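Local coordinates for protein Lip_vut3, C2L (Metagenome, PDB 6NKD) that probably hydrolyses lipid esters, as a lipase of the GDSL family with a serine nucleophile, at residues T2-A7 / E40-V45; A58-P63 / E116-I121; A72-I77 / R128-L133. All coordinates share one frame; numbering follows the deposited sequence.

How the contacts relate
Contacts 1 and 3 belong to the same parallel sheet, meeting where strand 3-9 lies beside strand 74-77, whereas contact 2 joins two parts of the helical layer on one of its faces. Contact 3, in the middle of the sheet, is the most buried, and no other subunit reaches it; contact 1 holds an outermost strand of the chain and lies against the second subunit. Backbone bonding dominates both. Contact 2 has none across it: a leucine packs on two isoleucines and on the methylenes of a lysine, whose amino group reaches an exposed asparagine by a weak bond. Contacts 2 and 3 touch through I118, which packs on I75 and Y129, so helix and sheet share one core.

Contact 1. Residues T2-A7 / E40-V45; sequences TLQYTA and EVSLIV
L3 O receives the backbone N of S42 at 2.7 Å, with an N-H...O angle of 166°, and the CA of V41 adds a C-H...O contact to the same oxygen. This is one rung of a regular parallel ladder: E40 O takes the N of L3, S42 O the N of Y5, Y5 O the N of I44, and I44 O the N of A7, so that strand 3-7 is bonded alternately to residues before and after its register partners. L3, Y5 and A7 share a face with V41, L43 and V45. There the Y5 ring and L43 lie side by side and point the same way, L43 CD1 coming obliquely to the ring at 3.5 Å from Y5 CD2. Y5 has CG anti to its backbone nitrogen (chi1 161°), which carries the ring alongside L43; V41 CG1 meets Y5 CB at 3.8 Å. The far end of the ring is fixed by a hydrogen bond between Y5 OH and T76 OG1, and V26 and M33 of helix 25-37 pack against the Y5 side chain. On the other face, the bend of Q4 at chi2 (81°) lays its amide beside S42: OE1 is 3.5 Å from S42 CB, while NE2 is 3.4 Å from I44 CD1. NE2 also approaches S42 OG, at an angle too poor for a hydrogen bond. That OG instead makes a weak bond to V41 O of the second subunit. Helix 25-37, covering the Y5 face, links the two strands as a beta-alpha-beta crossover, the building unit of the three-layer alpha/beta/alpha SGNH-hydrolase fold, in which strand 3-9 leads to S11, the probable nucleophile.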
loop_
_atom_site.group_PDB
_atom_site.type_symbol
_atom_site.label_atom_id
_atom_site.label_comp_id
_atom_site.label_asym_id
_atom_site.label_seq_id
_atom_site.Cartn_x
_atom_site.Cartn_y
_atom_site.Cartn_z
ATOM N N THR A 2 -8.484 21.360 24.228
ATOM C CA THR A 2 -8.147 20.509 23.092
ATOM C C THR A 2 -8.451 21.207 21.770
ATOM O O THR A 2 -9.589 21.599 21.509
ATOM C CB THR A 2 -8.909 19.171 23.143
ATOM O OG1 THR A 2 -8.514 18.438 24.309
ATOM C CG2 THR A 2 -8.611 18.340 21.904
ATOM N N LEU A 3 -7.424 21.359 20.939
ATOM C CA LEU A 3 -7.565 22.013 19.647
ATOM C C LEU A 3 -7.877 20.989 18.565
ATOM O O LEU A 3 -7.387 19.856 18.603
ATOM C CB LEU A 3 -6.292 22.780 19.287
ATOM C CG LEU A 3 -5.874 23.902 20.238
ATOM C CD1 LEU A 3 -4.553 24.506 19.798
ATOM C CD2 LEU A 3 -6.955 24.970 20.317
ATOM N N GLN A 4 -8.697 21.395 17.601
ATOM C CA GLN A 4 -9.073 20.554 16.471
ATOM C C GLN A 4 -8.413 21.112 15.218
ATOM O O GLN A 4 -8.641 22.271 14.856
ATOM C CB GLN A 4 -10.592 20.502 16.306
ATOM C CG GLN A 4 -11.128 19.160 15.825
ATOM C CD GLN A 4 -11.269 18.147 16.949
ATOM O OE1 GLN A 4 -11.007 18.454 18.113
ATOM N NE2 GLN A 4 -11.690 16.935 16.606
ATOM N N TYR A 5 -7.593 20.293 14.567
ATOM C CA TYR A 5 -6.854 20.693 13.374
ATOM C C TYR A 5 -7.234 19.751 12.240
ATOM O O TYR A 5 -6.936 18.553 12.294
ATOM C CB TYR A 5 -5.347 20.675 13.638
ATOM C CG TYR A 5 -4.482 20.621 12.398
ATOM C CD1 TYR A 5 -4.667 21.517 11.352
ATOM C CD2 TYR A 5 -3.463 19.685 12.284
ATOM C CE1 TYR A 5 -3.875 21.468 10.220
ATOM C CE2 TYR A 5 -2.664 19.630 11.157
ATOM C CZ TYR A 5 -2.873 20.524 10.129
ATOM O OH TYR A 5 -2.078 20.473 9.005
ATOM N N THR A 6 -7.896 20.289 11.219
ATOM C CA THR A 6 -8.251 19.522 10.036
ATOM C C THR A 6 -7.282 19.846 8.906
ATOM O O THR A 6 -6.746 20.954 8.817
ATOM C CB THR A 6 -9.697 19.800 9.603
ATOM O OG1 THR A 6 -10.172 18.718 8.793
ATOM C CG2 THR A 6 -9.796 21.092 8.803
ATOM N N ALA A 7 -7.039 18.853 8.053
ATOM C CA ALA A 7 -6.087 18.995 6.962
ATOM C C ALA A 7 -6.686 18.416 5.692
ATOM O O ALA A 7 -7.161 17.275 5.690
ATOM C CB ALA A 7 -4.758 18.302 7.286
ATOM N N GLU A 40 -2.994 19.870 23.795
ATOM C CA GLU A 40 -3.142 18.725 22.907
ATOM C C GLU A 40 -3.981 19.103 21.691
ATOM O O GLU A 40 -4.838 19.989 21.749
ATOM C CB GLU A 40 -3.789 17.554 23.651
ATOM C CG GLU A 40 -3.050 17.106 24.906
ATOM C CD GLU A 40 -2.157 15.900 24.669
ATOM O OE1 GLU A 40 -1.346 15.929 23.720
ATOM O OE2 GLU A 40 -2.275 14.918 25.433
ATOM N N VAL A 41 -3.729 18.420 20.577
ATOM C CA VAL A 41 -4.381 18.716 19.308
ATOM C C VAL A 41 -4.965 17.430 18.741
ATOM O O VAL A 41 -4.279 16.403 18.681
ATOM C CB VAL A 41 -3.406 19.358 18.301
ATOM C CG1 VAL A 41 -4.013 19.380 16.903
ATOM C CG2 VAL A 41 -3.037 20.766 18.745
ATOM N N SER A 42 -6.231 17.486 18.333
ATOM C CA SER A 42 -6.866 16.393 17.612
ATOM C C SER A 42 -6.754 16.652 16.115
ATOM O O SER A 42 -6.994 17.773 15.653
ATOM C CB SER A 42 -8.333 16.251 18.018
ATOM O OG SER A 42 -8.956 15.199 17.301
ATOM N N LEU A 43 -6.390 15.618 15.362
ATOM C CA LEU A 43 -6.103 15.741 13.940
ATOM C C LEU A 43 -7.084 14.905 13.131
ATOM O O LEU A 43 -7.320 13.735 13.447
ATOM C CB LEU A 43 -4.666 15.309 13.634
ATOM C CG LEU A 43 -4.288 15.154 12.158
ATOM C CD1 LEU A 43 -4.475 16.462 11.406
ATOM C CD2 LEU A 43 -2.859 14.645 12.019
ATOM N N ILE A 44 -7.648 15.512 12.089
ATOM C CA ILE A 44 -8.463 14.820 11.098
ATOM C C ILE A 44 -7.908 15.163 9.723
ATOM O O ILE A 44 -7.610 16.329 9.442
ATOM C CB ILE A 44 -9.954 15.206 11.198
ATOM C CG1 ILE A 44 -10.487 14.982 12.618
ATOM C CG2 ILE A 44 -10.774 14.408 10.207
ATOM C CD1 ILE A 44 -10.497 16.230 13.482
ATOM N N VAL A 45 -7.761 14.151 8.869
ATOM C CA VAL A 45 -7.122 14.311 7.565
ATOM C C VAL A 45 -8.058 13.784 6.487
ATOM O O VAL A 45 -8.455 12.614 6.522
ATOM C CB VAL A 45 -5.765 13.587 7.495
ATOM C CG1 VAL A 45 -5.236 13.586 6.067
ATOM C CG2 VAL A 45 -4.765 14.241 8.437
#

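Contact 2. Residues A58-P63 / E116-I121; sequences AMLNEP and EKIREI
K117 reaches across to L60 and N61 with its whole length, and its atoms meet a graded series of partners. CB lies 3.9 Å from L60 CD1. CG and CD then run past the leucine in the opposite direction, both neighbouring L60 CB, CG at 4.1 Å and CD at 3.7 Å. CE is 3.5 Å from N61 OD1, and NZ ends 3.0 Å from that same oxygen in a weak hydrogen bond. This reach depends on torsions: CG stands anti to the backbone nitrogen (chi1 -166°), and the chain stays extended beyond it, crossing the N61 side chain at about a right angle. The methylenes thus serve as apolar surface and the ammonium group as a polar end at the solvent-facing side, where N61 is exposed. An alanine here would probably cost N61 OD1 its weak bond to the ammonium group and strip L60 CB of the aliphatic cover of the lysine. Deeper in, L60 CD1 meets I118 CG1 at 4.2 Å, crossing it obliquely. I121 CD1 lies against L60 O (3.9 Å) and L60 CB; I121 also packs on M66, V69 and K70 of helix 63-71, which ties the two helices together. L60 and N61 are the central residues of a type I turn from M59 to E62, closed by E62 N bonding to M59 O, which brings both within reach of helix 98-122. E62 then takes the N-cap position of helix 63-71, making this a tight turn between two consecutive helices, 53-59 and 63-71, packed against the long helix 98-122 in one helical layer of the alpha/beta/alpha sandwich.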
loop_
_atom_site.group_PDB
_atom_site.type_symbol
_atom_site.label_atom_id
_atom_site.label_comp_id
_atom_site.label_asym_id
_atom_site.label_seq_id
_atom_site.Cartn_x
_atom_site.Cartn_y
_atom_site.Cartn_z
ATOM N N ALA A 58 -15.433 20.715 -3.649
ATOM C CA ALA A 58 -16.690 19.980 -3.586
ATOM C C ALA A 58 -16.812 19.144 -2.320
ATOM O O ALA A 58 -17.926 18.750 -1.959
ATOM C CB ALA A 58 -16.838 19.086 -4.819
HETATM N N MSE A 59 -15.703 18.864 -1.642
HETATM C CA MSE A 59 -15.741 18.105 -0.397
HETATM C C MSE A 59 -16.390 18.905 0.721
HETATM O O MSE A 59 -17.028 18.342 1.609
HETATM C CB MSE A 59 -14.335 17.695 0.039
HETATM C CG MSE A 59 -13.585 16.817 -0.935
HETATM SE SE MSE A 59 -11.858 16.330 -0.186
HETATM C CE MSE A 59 -11.514 17.947 0.849
ATOM N N LEU A 60 -16.218 20.228 0.672
ATOM C CA LEU A 60 -16.688 21.087 1.751
ATOM C C LEU A 60 -18.202 21.059 1.916
ATOM O O LEU A 60 -18.703 21.540 2.937
ATOM C CB LEU A 60 -16.212 22.522 1.521
ATOM C CG LEU A 60 -14.693 22.713 1.509
ATOM C CD1 LEU A 60 -14.335 24.191 1.544
ATOM C CD2 LEU A 60 -14.043 21.971 2.669
ATOM N N ASN A 61 -18.940 20.515 0.948
ATOM C CA ASN A 61 -20.375 20.332 1.107
ATOM C C ASN A 61 -20.730 18.990 1.732
ATOM O O ASN A 61 -21.899 18.775 2.076
ATOM C CB ASN A 61 -21.085 20.473 -0.244
ATOM C CG ASN A 61 -22.357 21.297 -0.147
ATOM O OD1 ASN A 61 -22.476 22.173 0.710
ATOM N ND2 ASN A 61 -23.314 21.019 -1.025
ATOM N N GLU A 62 -19.761 18.093 1.885
ATOM C CA GLU A 62 -20.016 16.823 2.548
ATOM C C GLU A 62 -20.379 17.078 4.006
ATOM O O GLU A 62 -19.703 17.872 4.677
ATOM C CB GLU A 62 -18.788 15.916 2.462
ATOM C CG GLU A 62 -19.105 14.438 2.323
ATOM C CD GLU A 62 -19.391 14.042 0.890
ATOM O OE1 GLU A 62 -18.975 14.784 -0.026
ATOM O OE2 GLU A 62 -20.030 12.991 0.676
ATOM N N PRO A 63 -21.427 16.441 4.535
ATOM C CA PRO A 63 -21.840 16.752 5.913
ATOM C C PRO A 63 -20.786 16.413 6.951
ATOM O O PRO A 63 -20.577 17.191 7.889
ATOM C CB PRO A 63 -23.116 15.914 6.089
ATOM C CG PRO A 63 -22.999 14.819 5.081
ATOM C CD PRO A 63 -22.281 15.417 3.910
ATOM N N GLU A 116 -13.965 30.947 0.522
ATOM C CA GLU A 116 -15.272 31.561 0.727
ATOM C C GLU A 116 -16.247 30.600 1.394
ATOM O O GLU A 116 -17.137 31.036 2.134
ATOM C CB GLU A 116 -15.827 32.053 -0.612
ATOM C CG GLU A 116 -17.240 32.620 -0.550
ATOM C CD GLU A 116 -17.353 33.830 0.359
ATOM O OE1 GLU A 116 -16.345 34.545 0.538
ATOM O OE2 GLU A 116 -18.455 34.067 0.898
ATOM N N LYS A 117 -16.097 29.297 1.158
ATOM C CA LYS A 117 -16.999 28.339 1.783
ATOM C C LYS A 117 -16.649 28.097 3.245
ATOM O O LYS A 117 -17.547 27.856 4.058
ATOM C CB LYS A 117 -16.991 27.019 1.009
ATOM C CG LYS A 117 -18.139 26.088 1.372
ATOM C CD LYS A 117 -18.458 25.134 0.235
ATOM C CE LYS A 117 -19.749 24.375 0.495
ATOM N NZ LYS A 117 -20.169 23.587 -0.696
ATOM N N ILE A 118 -15.362 28.173 3.599
ATOM C CA ILE A 118 -14.952 27.951 4.983
ATOM C C ILE A 118 -15.592 28.981 5.906
ATOM O O ILE A 118 -16.058 28.649 7.004
ATOM C CB ILE A 118 -13.416 27.959 5.094
ATOM C CG1 ILE A 118 -12.833 26.665 4.522
ATOM C CG2 ILE A 118 -12.976 28.147 6.537
ATOM C CD1 ILE A 118 -11.319 26.612 4.543
ATOM N N ARG A 119 -15.639 30.244 5.474
ATOM C CA ARG A 119 -16.305 31.262 6.281
ATOM C C ARG A 119 -17.821 31.132 6.208
ATOM O O ARG A 119 -18.516 31.480 7.170
ATOM C CB ARG A 119 -15.858 32.660 5.850
ATOM C CG ARG A 119 -15.858 32.890 4.353
ATOM C CD ARG A 119 -14.569 33.569 3.922
ATOM N NE ARG A 119 -13.400 32.825 4.385
ATOM C CZ ARG A 119 -12.142 33.167 4.130
ATOM N NH1 ARG A 119 -11.876 34.247 3.406
ATOM N NH2 ARG A 119 -11.147 32.425 4.597
ATOM N N GLU A 120 -18.352 30.635 5.087
ATOM C CA GLU A 120 -19.778 30.332 5.026
ATOM C C GLU A 120 -20.141 29.176 5.948
ATOM O O GLU A 120 -21.263 29.124 6.464
ATOM C CB GLU A 120 -20.194 30.008 3.592
ATOM C CG GLU A 120 -20.361 31.222 2.695
ATOM C CD GLU A 120 -20.860 30.854 1.311
ATOM O OE1 GLU A 120 -20.999 29.644 1.030
ATOM O OE2 GLU A 120 -21.114 31.773 0.504
ATOM N N ILE A 121 -19.212 28.245 6.163
ATOM C CA ILE A 121 -19.463 27.134 7.075
ATOM C C ILE A 121 -19.441 27.613 8.519
ATOM O O ILE A 121 -20.310 27.253 9.322
ATOM C CB ILE A 121 -18.437 26.011 6.835
ATOM C CG1 ILE A 121 -18.667 25.359 5.471
ATOM C CG2 ILE A 121 -18.502 24.977 7.948
ATOM C CD1 ILE A 121 -17.465 24.595 4.954
#

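Contact 3. Residues A72-I77 / R128-L133; sequences ADVITI and RYLVRL
V74 and L130 lie side by side and point the same way, V74 CG2 coming to 4.2 Å from L130 CB. L210, near the chain end, packs on both. The same face carries T76 and R132, and here R132 turns away from its neighbour strand: with chi1 -87° and chi2 78° the chain folds back, so that L130 CD2 sits over one face of the guanidinium, toward its rim. The buried charge is met by carbonyls, P164 O bonding to NH1 and G206 O more weakly to NH2. Strands 74-77 and 130-133 are the third and fourth of the 2-1-3-4-5 parallel sheet of the SGNH-hydrolase fold, an inner pair joined by a crossover that includes helix 98-122. In the backbone, I75 N gives a bond to L130 O at 2.6 Å, and R132 N returns one to I75 O at 2.8 Å; I77 N to R132 O is weak. I75, V131, I77 and L133 occupy the opposite face. I75 CB approaches V131 CG2 at 4.1 Å, and the pair I77 CB and L133 CB stands 4.4 Å apart. M114 of helix 98-122 packs on I77, while V131 and L133 also touch I166 and V168 of strand 166-169.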
loop_
_atom_site.group_PDB
_atom_site.type_symbol
_atom_site.label_atom_id
_atom_site.label_comp_id
_atom_site.label_asym_id
_atom_site.label_seq_id
_atom_site.Cartn_x
_atom_site.Cartn_y
_atom_site.Cartn_z
ATOM N N ALA A 72 -12.800 23.024 13.270
ATOM C CA ALA A 72 -11.358 23.166 13.124
ATOM C C ALA A 72 -10.898 24.554 13.551
ATOM O O ALA A 72 -11.436 25.568 13.099
ATOM C CB ALA A 72 -10.945 22.901 11.678
ATOM N N ASP A 73 -9.897 24.590 14.428
ATOM C CA ASP A 73 -9.222 25.831 14.776
ATOM C C ASP A 73 -8.099 26.171 13.807
ATOM O O ASP A 73 -7.742 27.348 13.677
ATOM C CB ASP A 73 -8.655 25.745 16.197
ATOM C CG ASP A 73 -9.684 25.281 17.208
ATOM O OD1 ASP A 73 -10.842 25.747 17.141
ATOM O OD2 ASP A 73 -9.338 24.442 18.067
ATOM N N VAL A 74 -7.537 25.167 13.136
ATOM C CA VAL A 74 -6.483 25.342 12.145
ATOM C C VAL A 74 -6.829 24.479 10.940
ATOM O O VAL A 74 -7.226 23.320 11.098
ATOM C CB VAL A 74 -5.097 24.962 12.705
ATOM C CG1 VAL A 74 -4.032 25.081 11.625
ATOM C CG2 VAL A 74 -4.741 25.831 13.902
ATOM N N ILE A 75 -6.689 25.044 9.742
ATOM C CA ILE A 75 -6.967 24.339 8.496
ATOM C C ILE A 75 -5.775 24.518 7.565
ATOM O O ILE A 75 -5.301 25.641 7.369
ATOM C CB ILE A 75 -8.255 24.846 7.819
ATOM C CG1 ILE A 75 -9.440 24.770 8.781
ATOM C CG2 ILE A 75 -8.542 24.047 6.556
ATOM C CD1 ILE A 75 -10.743 25.244 8.179
ATOM N N THR A 76 -5.295 23.415 6.997
ATOM C CA THR A 76 -4.235 23.443 5.999
ATOM C C THR A 76 -4.750 22.837 4.702
ATOM O O THR A 76 -5.473 21.834 4.719
ATOM C CB THR A 76 -2.989 22.688 6.471
ATOM O OG1 THR A 76 -3.351 21.357 6.862
ATOM C CG2 THR A 76 -2.345 23.406 7.645
ATOM N N ILE A 77 -4.382 23.449 3.579
ATOM C CA ILE A 77 -4.850 23.027 2.265
ATOM C C ILE A 77 -3.653 22.905 1.333
ATOM O O ILE A 77 -2.802 23.800 1.286
ATOM C CB ILE A 77 -5.889 24.004 1.682
ATOM C CG1 ILE A 77 -7.054 24.193 2.655
ATOM C CG2 ILE A 77 -6.398 23.501 0.339
ATOM C CD1 ILE A 77 -8.130 25.123 2.145
ATOM N N ARG A 128 -12.010 33.183 14.940
ATOM C CA ARG A 128 -10.762 32.730 15.536
ATOM C C ARG A 128 -10.126 31.578 14.769
ATOM O O ARG A 128 -9.090 31.062 15.201
ATOM C CB ARG A 128 -11.004 32.314 16.990
ATOM C CG ARG A 128 -9.952 32.800 17.969
ATOM C CD ARG A 128 -10.380 32.520 19.401
ATOM N NE ARG A 128 -9.346 32.876 20.367
ATOM C CZ ARG A 128 -9.277 34.046 20.996
ATOM N NH1 ARG A 128 -10.187 34.981 20.764
ATOM N NH2 ARG A 128 -8.299 34.278 21.859
ATOM N N TYR A 129 -10.719 31.162 13.654
ATOM C CA TYR A 129 -10.167 30.084 12.850
ATOM C C TYR A 129 -8.866 30.521 12.179
ATOM O O TYR A 129 -8.522 31.705 12.122
ATOM C CB TYR A 129 -11.179 29.611 11.802
ATOM C CG TYR A 129 -11.546 30.614 10.717
ATOM C CD1 TYR A 129 -11.656 31.974 10.990
ATOM C CD2 TYR A 129 -11.795 30.190 9.417
ATOM C CE1 TYR A 129 -11.993 32.879 10.003
ATOM C CE2 TYR A 129 -12.134 31.092 8.422
ATOM C CZ TYR A 129 -12.232 32.433 8.721
ATOM O OH TYR A 129 -12.569 33.333 7.738
ATOM N N LEU A 130 -8.136 29.535 11.662
ATOM C CA LEU A 130 -6.822 29.757 11.077
ATOM C C LEU A 130 -6.667 28.878 9.847
ATOM O O LEU A 130 -6.935 27.674 9.907
ATOM C CB LEU A 130 -5.714 29.447 12.088
ATOM C CG LEU A 130 -4.571 30.456 12.187
ATOM C CD1 LEU A 130 -5.080 31.783 12.734
ATOM C CD2 LEU A 130 -3.459 29.895 13.053
ATOM N N VAL A 131 -6.236 29.476 8.740
ATOM C CA VAL A 131 -6.047 28.761 7.482
ATOM C C VAL A 131 -4.631 29.024 6.992
ATOM O O VAL A 131 -4.235 30.183 6.819
ATOM C CB VAL A 131 -7.071 29.179 6.414
ATOM C CG1 VAL A 131 -6.772 28.481 5.098
ATOM C CG2 VAL A 131 -8.486 28.865 6.878
ATOM N N ARG A 132 -3.872 27.956 6.773
ATOM C CA ARG A 132 -2.523 28.031 6.221
ATOM C C ARG A 132 -2.485 27.175 4.962
ATOM O O ARG A 132 -2.458 25.943 5.043
ATOM C CB ARG A 132 -1.478 27.557 7.234
ATOM C CG ARG A 132 -0.972 28.630 8.192
ATOM C CD ARG A 132 -1.955 28.912 9.315
ATOM N NE ARG A 132 -1.410 29.853 10.290
ATOM C CZ ARG A 132 -1.650 31.160 10.285
ATOM N NH1 ARG A 132 -2.436 31.688 9.357
ATOM N NH2 ARG A 132 -1.109 31.940 11.212
ATOM N N LEU A 133 -2.491 27.821 3.800
ATOM C CA LEU A 133 -2.407 27.125 2.523
ATOM C C LEU A 133 -1.001 27.273 1.958
ATOM O O LEU A 133 -0.427 28.368 1.978
ATOM C CB LEU A 133 -3.449 27.655 1.537
ATOM C CG LEU A 133 -3.497 29.158 1.269
ATOM C CD1 LEU A 133 -2.735 29.503 -0.002
ATOM C CD2 LEU A 133 -4.936 29.639 1.185
#